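Local coordinates for protein diacylglycerol kinase (Bacillus anthracis, PDB 3S40) that probably phosphorylates the lipid diacylglycerol to phosphatidic acid, with ATP as the likely phosphate donor, at residues E59-V64 with A84-R89; L107-P110 with E115-K118; I185-Q190 with L224-V229; F213-K218 with K238-K243. All coordinates share one frame; numbering follows the deposited sequence.

How the contacts relate
The four contacts fall into two pairs. Contacts 1 and 2 lie in the N-terminal kinase catalytic region, contacts 3 and 4 in the C-terminal beta-sandwich region. Within the first pair the centres are about 23 Å apart and the contacts do not touch. The second pair touches: Asp-225 CB of contact 3 packs 3.7 Å from Ile-214 CG2 of contact 4, the two contact centres being about 17 Å apart. Between the regions, contacts 2 and 4 come nearest, about 9 Å between nearest atoms, whereas the centres of contacts 1 and 4 are about 34 Å apart. In relatives the nucleotide site lies in the cleft between the two domains; all four contacts are structural packing.

Contact 1: E59-V64 with A84-R89; sequences EFASKV and APLEIR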
loop_
_atom_site.group_PDB
_atom_site.type_symbol
_atom_site.label_atom_id
_atom_site.label_comp_id
_atom_site.label_asym_id
_atom_site.label_seq_id
_atom_site.Cartn_x
_atom_site.Cartn_y
_atom_site.Cartn_z
ATOM N N GLU A 59 -14.044 0.842 -15.227
ATOM C CA GLU A 59 -15.358 0.697 -15.827
ATOM C C GLU A 59 -16.468 0.696 -14.782
ATOM O O GLU A 59 -17.531 1.251 -15.015
ATOM C CB GLU A 59 -15.432 -0.574 -16.659
ATOM C CG GLU A 59 -16.829 -0.906 -17.095
ATOM C CD GLU A 59 -16.866 -2.153 -17.961
ATOM O OE1 GLU A 59 -15.777 -2.711 -18.240
ATOM O OE2 GLU A 59 -17.978 -2.569 -18.359
ATOM N N PHE A 60 -16.239 0.059 -13.638
ATOM C CA PHE A 60 -17.315 -0.072 -12.651
ATOM C C PHE A 60 -17.313 0.979 -11.551
ATOM O O PHE A 60 -18.237 1.033 -10.741
ATOM C CB PHE A 60 -17.322 -1.469 -12.036
ATOM C CG PHE A 60 -17.849 -2.513 -12.967
ATOM C CD1 PHE A 60 -19.173 -2.886 -12.924
ATOM C CD2 PHE A 60 -17.013 -3.106 -13.905
ATOM C CE1 PHE A 60 -19.654 -3.849 -13.783
ATOM C CE2 PHE A 60 -17.485 -4.066 -14.770
ATOM C CZ PHE A 60 -18.812 -4.440 -14.713
ATOM N N ALA A 61 -16.276 1.809 -11.536
ATOM C CA ALA A 61 -16.132 2.844 -10.504
ATOM C C ALA A 61 -17.388 3.696 -10.270
ATOM O O ALA A 61 -17.737 3.963 -9.138
ATOM C CB ALA A 61 -14.912 3.716 -10.783
ATOM N N SER A 62 -18.084 4.104 -11.326
ATOM C CA SER A 62 -19.284 4.911 -11.151
ATOM C C SER A 62 -20.547 4.062 -11.031
ATOM O O SER A 62 -21.646 4.591 -10.893
ATOM C CB SER A 62 -19.453 5.904 -12.307
ATOM O OG SER A 62 -19.844 5.231 -13.495
ATOM N N LYS A 63 -20.401 2.750 -11.082
ATOM C CA LYS A 63 -21.579 1.894 -11.093
ATOM C C LYS A 63 -21.782 1.084 -9.823
ATOM O O LYS A 63 -22.886 0.604 -9.582
ATOM C CB LYS A 63 -21.555 0.958 -12.311
ATOM C CG LYS A 63 -21.312 1.682 -13.622
ATOM C CD LYS A 63 -21.585 0.791 -14.837
ATOM C CE LYS A 63 -20.543 -0.311 -14.999
ATOM N NZ LYS A 63 -20.687 -1.031 -16.305
ATOM N N VAL A 64 -20.730 0.913 -9.020
ATOM C CA VAL A 64 -20.854 0.132 -7.791
ATOM C C VAL A 64 -20.447 0.933 -6.572
ATOM O O VAL A 64 -19.817 1.972 -6.690
ATOM C CB VAL A 64 -20.008 -1.181 -7.811
ATOM C CG1 VAL A 64 -20.599 -2.211 -8.803
ATOM C CG2 VAL A 64 -18.536 -0.894 -8.130
ATOM N N ALA A 84 -7.433 5.644 -8.144
ATOM C CA ALA A 84 -6.942 6.881 -7.547
ATOM C C ALA A 84 -7.208 8.138 -8.395
ATOM O O ALA A 84 -7.609 9.173 -7.859
ATOM C CB ALA A 84 -5.463 6.766 -7.179
ATOM N N PRO A 85 -6.991 8.065 -9.715
ATOM C CA PRO A 85 -7.175 9.317 -10.474
ATOM C C PRO A 85 -8.623 9.678 -10.812
ATOM O O PRO A 85 -8.852 10.725 -11.412
ATOM C CB PRO A 85 -6.346 9.087 -11.747
ATOM C CG PRO A 85 -6.205 7.616 -11.869
ATOM C CD PRO A 85 -6.314 7.019 -10.499
ATOM N N LEU A 86 -9.581 8.856 -10.400
ATOM C CA LEU A 86 -10.974 9.060 -10.759
ATOM C C LEU A 86 -11.714 10.020 -9.839
ATOM O O LEU A 86 -11.414 10.106 -8.641
ATOM C CB LEU A 86 -11.714 7.714 -10.753
ATOM C CG LEU A 86 -11.093 6.596 -11.595
ATOM C CD1 LEU A 86 -12.017 5.357 -11.649
ATOM C CD2 LEU A 86 -10.753 7.090 -13.001
ATOM N N GLU A 87 -12.701 10.723 -10.399
ATOM C CA GLU A 87 -13.529 11.646 -9.620
ATOM C C GLU A 87 -14.418 10.877 -8.679
ATOM O O GLU A 87 -14.702 11.313 -7.565
ATOM C CB GLU A 87 -14.405 12.523 -10.525
ATOM C CG GLU A 87 -13.589 13.450 -11.438
ATOM C CD GLU A 87 -12.625 14.356 -10.664
ATOM O OE1 GLU A 87 -13.068 15.000 -9.686
ATOM O OE2 GLU A 87 -11.423 14.412 -11.024
ATOM N N ILE A 88 -14.887 9.736 -9.143
ATOM C CA ILE A 88 -15.754 8.925 -8.314
ATOM C C ILE A 88 -15.067 7.597 -7.983
ATOM O O ILE A 88 -14.667 6.858 -8.880
ATOM C CB ILE A 88 -17.094 8.709 -8.997
ATOM C CG1 ILE A 88 -17.764 10.065 -9.230
ATOM C CG2 ILE A 88 -17.975 7.785 -8.158
ATOM C CD1 ILE A 88 -19.071 9.971 -9.971
ATOM N N ARG A 89 -14.915 7.329 -6.687
ATOM C CA ARG A 89 -14.157 6.182 -6.203
ATOM C C ARG A 89 -14.924 5.429 -5.122
ATOM O O ARG A 89 -15.047 5.896 -3.997
ATOM C CB ARG A 89 -12.816 6.634 -5.638
ATOM C CG ARG A 89 -12.020 7.513 -6.586
ATOM C CD ARG A 89 -10.735 8.007 -5.930
ATOM N NE ARG A 89 -10.993 8.836 -4.756
ATOM C CZ ARG A 89 -11.369 10.113 -4.795
ATOM N NH1 ARG A 89 -11.570 10.732 -5.951
ATOM N NH2 ARG A 89 -11.575 10.772 -3.663
#
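Ala-61 and Leu-86 meet methyl to methyl, Ala-61 CB lying 3.4 Å from Leu-86 CD1, tighter than usual van der Waals contact for carbons. Leu-86 reaches across because its CG stands beside its own backbone N (chi1 -53°) and the chain then runs out extended to CD1. The small alanine suits a buried spot where the opposite backbone also comes close: the same CB is 3.7 Å from Ile-88 O, and beyond the two segments it packs on Pro-90. These residues belong to consecutive helix-to-strand loops of the alpha/beta fold, around its parallel sheet. Residues 59-64 lead from helix 52-60 into strand 66-71, and residues 84-89 complete the beta-alpha-beta crossover from that strand through helix 73-83 to the neighbouring strand 91-96. Toward solvent the fit slackens. Ile-88 offers only CG2, 4.0 Å from Ala-61 O, and Ser-62 brings its CA rather than its hydroxyl near that methyl. No hydrogen bond joins the two loops; each is braced internally. Phe-60 O accepts from both Lys-63 N and Val-64 N, which draws the chain into a tight turn. In the other loop Arg-89 NH1 donates to Leu-86 O at 2.8 Å, with the oxygen in the guanidinium plane, while Arg-89 NE bonds to His-292 O. On the exposed side Lys-63 NZ forms a long salt bridge to Glu-59 OE2, 3.7 Å away.

Contact 2: L107-P110 with E115-K118; sequences LGVP and EAAK
Val-109 and Pro-110 pack against the first turn of helix 113-120, where Ala-116 and Glu-115 receive them. The valine torsion decides which methyl makes contact: with CG1 anti to the backbone N (chi1 175°), CG1 comes within 3.6 Å of Ala-116 CB, while CG2 is turned beside the valine's own N. Ala-116 is small enough to let the loop approach closely, and its CB also sits 3.5 Å from Pro-110 O. The proline ring crosses the Glu-115 side chain at about a right angle, Pro-110 CB to Glu-115 CB being 3.5 Å. Glu-115 therefore offers the loop its aliphatic root. Its CG turns off beside the backbone N, away from the proline, and the bend at chi2 (-54°) folds the carboxylate back over its own helix, where Glu-115 OE2 and Lys-118 NZ form a long salt bridge of 3.9 Å. Proline suits its place because its rigid ring offers the apolar CB and CG to the helix and restricts phi. Beyond the two segments, Ala-116 also rests on Ile-95 and Pro-96, and Val-109 on Pro-96. Gly-108 takes a positive phi of 73°, an angle easily reached without a side chain. A short loop thus joins helix 102-106, closed by its Schellman motif, to helix 113-120, which packs on strand 91-96, an edge strand of the parallel sheet in the catalytic domain's alpha/beta fold.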
loop_
_atom_site.group_PDB
_atom_site.type_symbol
_atom_site.label_atom_id
_atom_site.label_comp_id
_atom_site.label_asym_id
_atom_site.label_seq_id
_atom_site.Cartn_x
_atom_site.Cartn_y
_atom_site.Cartn_z
ATOM N N LEU A 107 -4.472 -2.910 6.971
ATOM C CA LEU A 107 -5.892 -2.768 7.325
ATOM C C LEU A 107 -6.322 -3.822 8.332
ATOM O O LEU A 107 -7.488 -3.864 8.738
ATOM C CB LEU A 107 -6.782 -2.854 6.070
ATOM C CG LEU A 107 -6.481 -1.808 4.987
ATOM C CD1 LEU A 107 -7.306 -2.085 3.694
ATOM C CD2 LEU A 107 -6.717 -0.388 5.485
ATOM N N GLY A 108 -5.372 -4.664 8.737
ATOM C CA GLY A 108 -5.632 -5.670 9.754
ATOM C C GLY A 108 -6.492 -6.809 9.235
ATOM O O GLY A 108 -7.103 -7.566 9.995
ATOM N N VAL A 109 -6.540 -6.935 7.921
ATOM C CA VAL A 109 -7.328 -7.993 7.303
ATOM C C VAL A 109 -6.755 -9.377 7.599
ATOM O O VAL A 109 -5.578 -9.620 7.362
ATOM C CB VAL A 109 -7.390 -7.827 5.790
ATOM C CG1 VAL A 109 -8.115 -9.019 5.169
ATOM C CG2 VAL A 109 -8.064 -6.478 5.419
ATOM N N PRO A 110 -7.596 -10.290 8.108
ATOM C CA PRO A 110 -7.180 -11.680 8.349
ATOM C C PRO A 110 -6.514 -12.258 7.109
ATOM O O PRO A 110 -6.986 -12.022 5.992
ATOM C CB PRO A 110 -8.508 -12.400 8.586
ATOM C CG PRO A 110 -9.410 -11.352 9.144
ATOM C CD PRO A 110 -8.992 -10.039 8.524
ATOM N N GLU A 115 -11.869 -15.833 6.378
ATOM C CA GLU A 115 -12.059 -14.803 7.412
ATOM C C GLU A 115 -12.051 -13.384 6.841
ATOM O O GLU A 115 -12.813 -12.522 7.286
ATOM C CB GLU A 115 -10.991 -14.924 8.503
ATOM C CG GLU A 115 -11.086 -16.214 9.306
ATOM C CD GLU A 115 -12.475 -16.422 9.887
ATOM O OE1 GLU A 115 -13.055 -15.442 10.403
ATOM O OE2 GLU A 115 -12.993 -17.559 9.815
ATOM N N ALA A 116 -11.173 -13.153 5.871
ATOM C CA ALA A 116 -11.115 -11.884 5.161
ATOM C C ALA A 116 -12.439 -11.558 4.449
ATOM O O ALA A 116 -12.859 -10.405 4.432
ATOM C CB ALA A 116 -9.954 -11.897 4.157
ATOM N N ALA A 117 -13.071 -12.564 3.828
ATOM C CA ALA A 117 -14.332 -12.340 3.127
ATOM C C ALA A 117 -15.438 -11.996 4.125
ATOM O O ALA A 117 -16.234 -11.118 3.885
ATOM C CB ALA A 117 -14.732 -13.601 2.265
ATOM N N LYS A 118 -15.463 -12.701 5.253
ATOM C CA LYS A 118 -16.438 -12.434 6.303
ATOM C C LYS A 118 -16.289 -11.040 6.925
ATOM O O LYS A 118 -17.283 -10.363 7.176
ATOM C CB LYS A 118 -16.360 -13.515 7.381
ATOM C CG LYS A 118 -16.672 -14.891 6.805
ATOM C CD LYS A 118 -16.478 -15.992 7.821
ATOM C CE LYS A 118 -16.610 -17.349 7.162
ATOM N NZ LYS A 118 -16.356 -18.437 8.144
#

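Contact 3: I185-Q190 with L224-V229; sequences ITYDGQ and LDIFVV
Ile-185, Tyr-187, Ile-226 and Val-228 make the contact, and all of it is apolar. Ile-185 and Val-228 reach toward each other tip to tip, with Ile-185 CD1 3.7 Å from Val-228 CG2. Ile-185 and Ile-226 instead slide past one another in opposite directions, Ile-185 CG2 lying 3.9 Å from Ile-226 CD1. That last methyl, carried outward by an extended chain (chi2 177°), also comes 3.7 Å from Tyr-187 CB, so the tyrosine is touched chiefly at its root. Branched aliphatic residues suit these positions: they fill the space between the two sheets and, being beta-branched, have few rotamers to lose on packing.

Backbone bonding holds residues 185-190 in shape. Tyr-187 and Gln-190 pair in both directions around a type I' turn, Tyr-187 N to Gln-190 O being 2.9 Å. Gly-189 fits because a CB there would jam against the carbonyl O of Asp-188. Polar grip comes from Asp-188, whose two carboxylate oxygens accept from Lys-260 N and Ser-261 N.

No hydrogen bond crosses between the strands; the axes of residues 185-187 and 224-229 approach to 10.5 Å, their N-to-C directions 156° apart, roughly antiparallel. This is the face-to-face packing of two antiparallel sheets, the core of the YegS-like beta sandwich.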
loop_
_atom_site.group_PDB
_atom_site.type_symbol
_atom_site.label_atom_id
_atom_site.label_comp_id
_atom_site.label_asym_id
_atom_site.label_seq_id
_atom_site.Cartn_x
_atom_site.Cartn_y
_atom_site.Cartn_z
ATOM N N ILE A 185 16.913 16.812 0.646
ATOM C CA ILE A 185 15.474 16.659 0.862
ATOM C C ILE A 185 14.886 17.922 1.447
ATOM O O ILE A 185 15.336 18.390 2.490
ATOM C CB ILE A 185 15.142 15.466 1.807
ATOM C CG1 ILE A 185 15.738 14.157 1.267
ATOM C CG2 ILE A 185 13.636 15.327 1.991
ATOM C CD1 ILE A 185 15.574 12.954 2.193
ATOM N N THR A 186 13.895 18.482 0.764
ATOM C CA THR A 186 13.104 19.586 1.308
ATOM C C THR A 186 11.742 19.053 1.724
ATOM O O THR A 186 11.080 18.342 0.962
ATOM C CB THR A 186 12.880 20.705 0.270
ATOM O OG1 THR A 186 12.057 20.212 -0.802
ATOM C CG2 THR A 186 14.204 21.193 -0.290
ATOM N N TYR A 187 11.312 19.394 2.928
ATOM C CA TYR A 187 10.050 18.868 3.409
ATOM C C TYR A 187 9.350 19.897 4.266
ATOM O O TYR A 187 9.800 20.216 5.365
ATOM C CB TYR A 187 10.281 17.580 4.196
ATOM C CG TYR A 187 11.219 17.762 5.355
ATOM C CD1 TYR A 187 10.732 17.961 6.645
ATOM C CD2 TYR A 187 12.594 17.768 5.163
ATOM C CE1 TYR A 187 11.593 18.148 7.715
ATOM C CE2 TYR A 187 13.464 17.950 6.226
ATOM C CZ TYR A 187 12.961 18.137 7.498
ATOM O OH TYR A 187 13.825 18.318 8.556
ATOM N N ASP A 188 8.245 20.421 3.752
ATOM C CA ASP A 188 7.521 21.491 4.425
ATOM C C ASP A 188 8.473 22.627 4.833
ATOM O O ASP A 188 8.515 23.041 5.997
ATOM C CB ASP A 188 6.753 20.949 5.637
ATOM C CG ASP A 188 5.886 19.737 5.293
ATOM O OD1 ASP A 188 5.499 19.576 4.120
ATOM O OD2 ASP A 188 5.594 18.944 6.207
ATOM N N GLY A 189 9.252 23.111 3.873
ATOM C CA GLY A 189 10.054 24.300 4.092
ATOM C C GLY A 189 11.440 24.079 4.664
ATOM O O GLY A 189 12.306 24.941 4.529
ATOM N N GLN A 190 11.660 22.941 5.312
ATOM C CA GLN A 190 12.980 22.633 5.851
ATOM C C GLN A 190 13.758 21.778 4.866
ATOM O O GLN A 190 13.220 21.364 3.837
ATOM C CB GLN A 190 12.854 21.909 7.182
ATOM C CG GLN A 190 11.791 22.502 8.077
ATOM C CD GLN A 190 12.178 22.443 9.530
ATOM O OE1 GLN A 190 11.505 21.801 10.334
ATOM N NE2 GLN A 190 13.273 23.116 9.881
ATOM N N LEU A 224 3.344 11.771 5.436
ATOM C CA LEU A 224 4.220 10.744 4.910
ATOM C C LEU A 224 5.456 10.678 5.788
ATOM O O LEU A 224 5.853 11.693 6.385
ATOM C CB LEU A 224 4.642 11.123 3.499
ATOM C CG LEU A 224 3.474 11.018 2.529
ATOM C CD1 LEU A 224 3.893 11.375 1.119
ATOM C CD2 LEU A 224 2.933 9.592 2.583
ATOM N N ASP A 225 6.064 9.492 5.854
ATOM C CA ASP A 225 7.269 9.272 6.648
ATOM C C ASP A 225 8.512 9.186 5.771
ATOM O O ASP A 225 8.664 8.269 4.957
ATOM C CB ASP A 225 7.143 8.005 7.497
ATOM C CG ASP A 225 6.239 8.205 8.694
ATOM O OD1 ASP A 225 6.735 8.166 9.846
ATOM O OD2 ASP A 225 5.031 8.427 8.479
ATOM N N ILE A 226 9.390 10.164 5.937
ATOM C CA ILE A 226 10.684 10.141 5.283
ATOM C C ILE A 226 11.629 9.340 6.156
ATOM O O ILE A 226 11.706 9.552 7.366
ATOM C CB ILE A 226 11.259 11.552 5.131
ATOM C CG1 ILE A 226 10.301 12.442 4.335
ATOM C CG2 ILE A 226 12.641 11.493 4.497
ATOM C CD1 ILE A 226 10.774 13.879 4.193
ATOM N N PHE A 227 12.355 8.423 5.539
ATOM C CA PHE A 227 13.268 7.568 6.276
ATOM C C PHE A 227 14.549 7.424 5.461
ATOM O O PHE A 227 14.539 6.928 4.321
ATOM C CB PHE A 227 12.615 6.201 6.524
ATOM C CG PHE A 227 13.402 5.296 7.440
ATOM C CD1 PHE A 227 13.268 5.394 8.811
ATOM C CD2 PHE A 227 14.276 4.354 6.921
ATOM C CE1 PHE A 227 13.985 4.560 9.658
ATOM C CE2 PHE A 227 14.996 3.513 7.760
ATOM C CZ PHE A 227 14.848 3.616 9.128
ATOM N N VAL A 228 15.651 7.874 6.043
ATOM C CA VAL A 228 16.936 7.837 5.365
ATOM C C VAL A 228 17.945 7.012 6.145
ATOM O O VAL A 228 18.158 7.241 7.332
ATOM C CB VAL A 228 17.499 9.246 5.202
ATOM C CG1 VAL A 228 18.857 9.186 4.516
ATOM C CG2 VAL A 228 16.526 10.114 4.416
ATOM N N VAL A 229 18.569 6.037 5.501
ATOM C CA VAL A 229 19.662 5.362 6.181
ATOM C C VAL A 229 20.981 5.918 5.670
ATOM O O VAL A 229 21.284 5.827 4.483
ATOM C CB VAL A 229 19.626 3.858 6.014
ATOM C CG1 VAL A 229 20.735 3.223 6.863
ATOM C CG2 VAL A 229 18.260 3.321 6.421
#

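Contact 4: F213-K218 with K238-K243; sequences FIPNVK and KDYIGK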
loop_
_atom_site.group_PDB
_atom_site.type_symbol
_atom_site.label_atom_id
_atom_site.label_comp_id
_atom_site.label_asym_id
_atom_site.label_seq_id
_atom_site.Cartn_x
_atom_site.Cartn_y
_atom_site.Cartn_z
ATOM N N PHE A 213 9.667 -1.299 8.752
ATOM C CA PHE A 213 10.797 -0.894 9.586
ATOM C C PHE A 213 10.824 0.615 9.886
ATOM O O PHE A 213 11.650 1.082 10.674
ATOM C CB PHE A 213 12.116 -1.346 8.946
ATOM C CG PHE A 213 12.299 -0.884 7.519
ATOM C CD1 PHE A 213 12.564 0.452 7.242
ATOM C CD2 PHE A 213 12.226 -1.787 6.466
ATOM C CE1 PHE A 213 12.752 0.890 5.949
ATOM C CE2 PHE A 213 12.409 -1.361 5.151
ATOM C CZ PHE A 213 12.675 -0.019 4.890
ATOM N N ILE A 214 9.928 1.380 9.265
ATOM C CA ILE A 214 9.783 2.807 9.588
ATOM C C ILE A 214 8.890 2.971 10.818
ATOM O O ILE A 214 7.717 2.581 10.802
ATOM C CB ILE A 214 9.190 3.602 8.401
ATOM C CG1 ILE A 214 10.013 3.370 7.132
ATOM C CG2 ILE A 214 9.090 5.119 8.715
ATOM C CD1 ILE A 214 9.453 4.089 5.888
ATOM N N PRO A 215 9.438 3.548 11.900
ATOM C CA PRO A 215 8.673 3.650 13.149
ATOM C C PRO A 215 7.459 4.566 13.031
ATOM O O PRO A 215 7.516 5.630 12.420
ATOM C CB PRO A 215 9.693 4.229 14.151
ATOM C CG PRO A 215 11.027 3.942 13.545
ATOM C CD PRO A 215 10.803 4.073 12.059
ATOM N N ASN A 216 6.360 4.127 13.628
ATOM C CA ASN A 216 5.090 4.840 13.592
ATOM C C ASN A 216 4.594 5.350 12.234
ATOM O O ASN A 216 3.880 6.337 12.182
ATOM C CB ASN A 216 5.062 5.992 14.608
ATOM C CG ASN A 216 3.633 6.388 14.993
ATOM O OD1 ASN A 216 2.770 5.522 15.177
ATOM N ND2 ASN A 216 3.374 7.695 15.092
ATOM N N VAL A 217 4.942 4.697 11.135
ATOM C CA VAL A 217 4.297 5.067 9.876
ATOM C C VAL A 217 2.817 4.641 9.979
ATOM O O VAL A 217 2.518 3.613 10.566
ATOM C CB VAL A 217 4.990 4.406 8.668
ATOM C CG1 VAL A 217 5.150 2.908 8.909
ATOM C CG2 VAL A 217 4.229 4.695 7.378
ATOM N N LYS A 218 1.901 5.455 9.457
ATOM C CA LYS A 218 0.464 5.172 9.514
ATOM C C LYS A 218 -0.155 5.518 8.174
ATOM O O LYS A 218 0.225 6.530 7.568
ATOM C CB LYS A 218 -0.233 6.035 10.564
ATOM C CG LYS A 218 0.204 5.821 11.996
ATOM C CD LYS A 218 -0.374 4.542 12.574
ATOM C CE LYS A 218 0.049 4.410 14.034
ATOM N NZ LYS A 218 -0.377 3.129 14.673
ATOM N N LYS A 238 19.879 -2.566 10.146
ATOM C CA LYS A 238 19.689 -4.009 10.162
ATOM C C LYS A 238 18.884 -4.401 11.396
ATOM O O LYS A 238 18.068 -5.327 11.352
ATOM C CB LYS A 238 21.038 -4.731 10.126
ATOM C CG LYS A 238 21.677 -4.758 8.740
ATOM C CD LYS A 238 23.191 -4.598 8.801
ATOM C CE LYS A 238 23.870 -5.793 9.450
ATOM N NZ LYS A 238 25.344 -5.589 9.563
ATOM N N ASP A 239 19.102 -3.670 12.486
ATOM C CA ASP A 239 18.403 -3.931 13.739
ATOM C C ASP A 239 16.909 -3.597 13.694
ATOM O O ASP A 239 16.092 -4.330 14.250
ATOM C CB ASP A 239 19.083 -3.199 14.896
ATOM C CG ASP A 239 20.312 -3.929 15.400
ATOM O OD1 ASP A 239 20.321 -5.180 15.333
ATOM O OD2 ASP A 239 21.263 -3.260 15.859
ATOM N N TYR A 240 16.563 -2.493 13.037
ATOM C CA TYR A 240 15.161 -2.100 12.866
ATOM C C TYR A 240 14.307 -3.169 12.170
ATOM O O TYR A 240 13.111 -3.285 12.448
ATOM C CB TYR A 240 15.066 -0.812 12.052
ATOM C CG TYR A 240 15.320 0.462 12.811
ATOM C CD1 TYR A 240 16.392 0.577 13.687
ATOM C CD2 TYR A 240 14.497 1.568 12.628
ATOM C CE1 TYR A 240 16.624 1.760 14.376
ATOM C CE2 TYR A 240 14.719 2.746 13.305
ATOM C CZ TYR A 240 15.781 2.841 14.177
ATOM O OH TYR A 240 15.996 4.023 14.848
ATOM N N ILE A 241 14.909 -3.929 11.256
ATOM C CA ILE A 241 14.149 -4.859 10.412
ATOM C C ILE A 241 13.515 -6.007 11.198
ATOM O O ILE A 241 14.186 -6.687 11.977
ATOM C CB ILE A 241 15.008 -5.422 9.268
ATOM C CG1 ILE A 241 15.480 -4.282 8.360
ATOM C CG2 ILE A 241 14.226 -6.476 8.470
ATOM C CD1 ILE A 241 16.520 -4.703 7.353
ATOM N N GLY A 242 12.215 -6.205 10.991
ATOM C CA GLY A 242 11.464 -7.205 11.731
ATOM C C GLY A 242 10.588 -6.610 12.828
ATOM O O GLY A 242 9.427 -6.997 12.996
ATOM N N LYS A 243 11.144 -5.649 13.562
ATOM C CA LYS A 243 10.469 -5.047 14.710
ATOM C C LYS A 243 9.403 -4.008 14.345
ATOM O O LYS A 243 9.509 -3.325 13.320
ATOM C CB LYS A 243 11.504 -4.415 15.642
ATOM C CG LYS A 243 12.616 -5.370 16.056
ATOM C CD LYS A 243 13.484 -4.780 17.151
ATOM C CE LYS A 243 14.582 -5.749 17.543
ATOM N NZ LYS A 243 15.404 -6.125 16.354
#
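Tyr-240 OH is held by Ser-249 N, with a weak bond from Asn-250 N, and this fixes the far end of a ring whose near side meets Phe-213 and Pro-215. The ring turns an edge to Phe-213 O, which lies near its plane, 3.5 Å from Tyr-240 CD2. Pro-215 crosses the tyrosine at about a right angle, its CG 3.9 Å from Tyr-240 CE2.

Phe-213 takes part by its root, CB to Tyr-240 CB being 4.3 Å. Its CG lies between the backbone N and the carbonyl carbon (chi1 54°), which sends the ring away to pack edge-to-face with Phe-237. Both segments turn sharply. Residues 214-217 form a type II turn with Asn-216 at positive phi, and residues 240-243 form another, where Gly-242 fits because a CB would collide with the carbonyl O of Ile-241. After the helix, Lys-243 NZ folds back to Asp-239 O at 2.8 Å.

Tyrosine suits this site by its two natures, an apolar ring for the loop and a hydroxyl for backbone amides beyond it. No hydrogen bond crosses between the segments; the slightly positive C-H at CD2 probably suits the carbonyl oxygen of Phe-213, while the hydroxyl bonds hold the ring's far end.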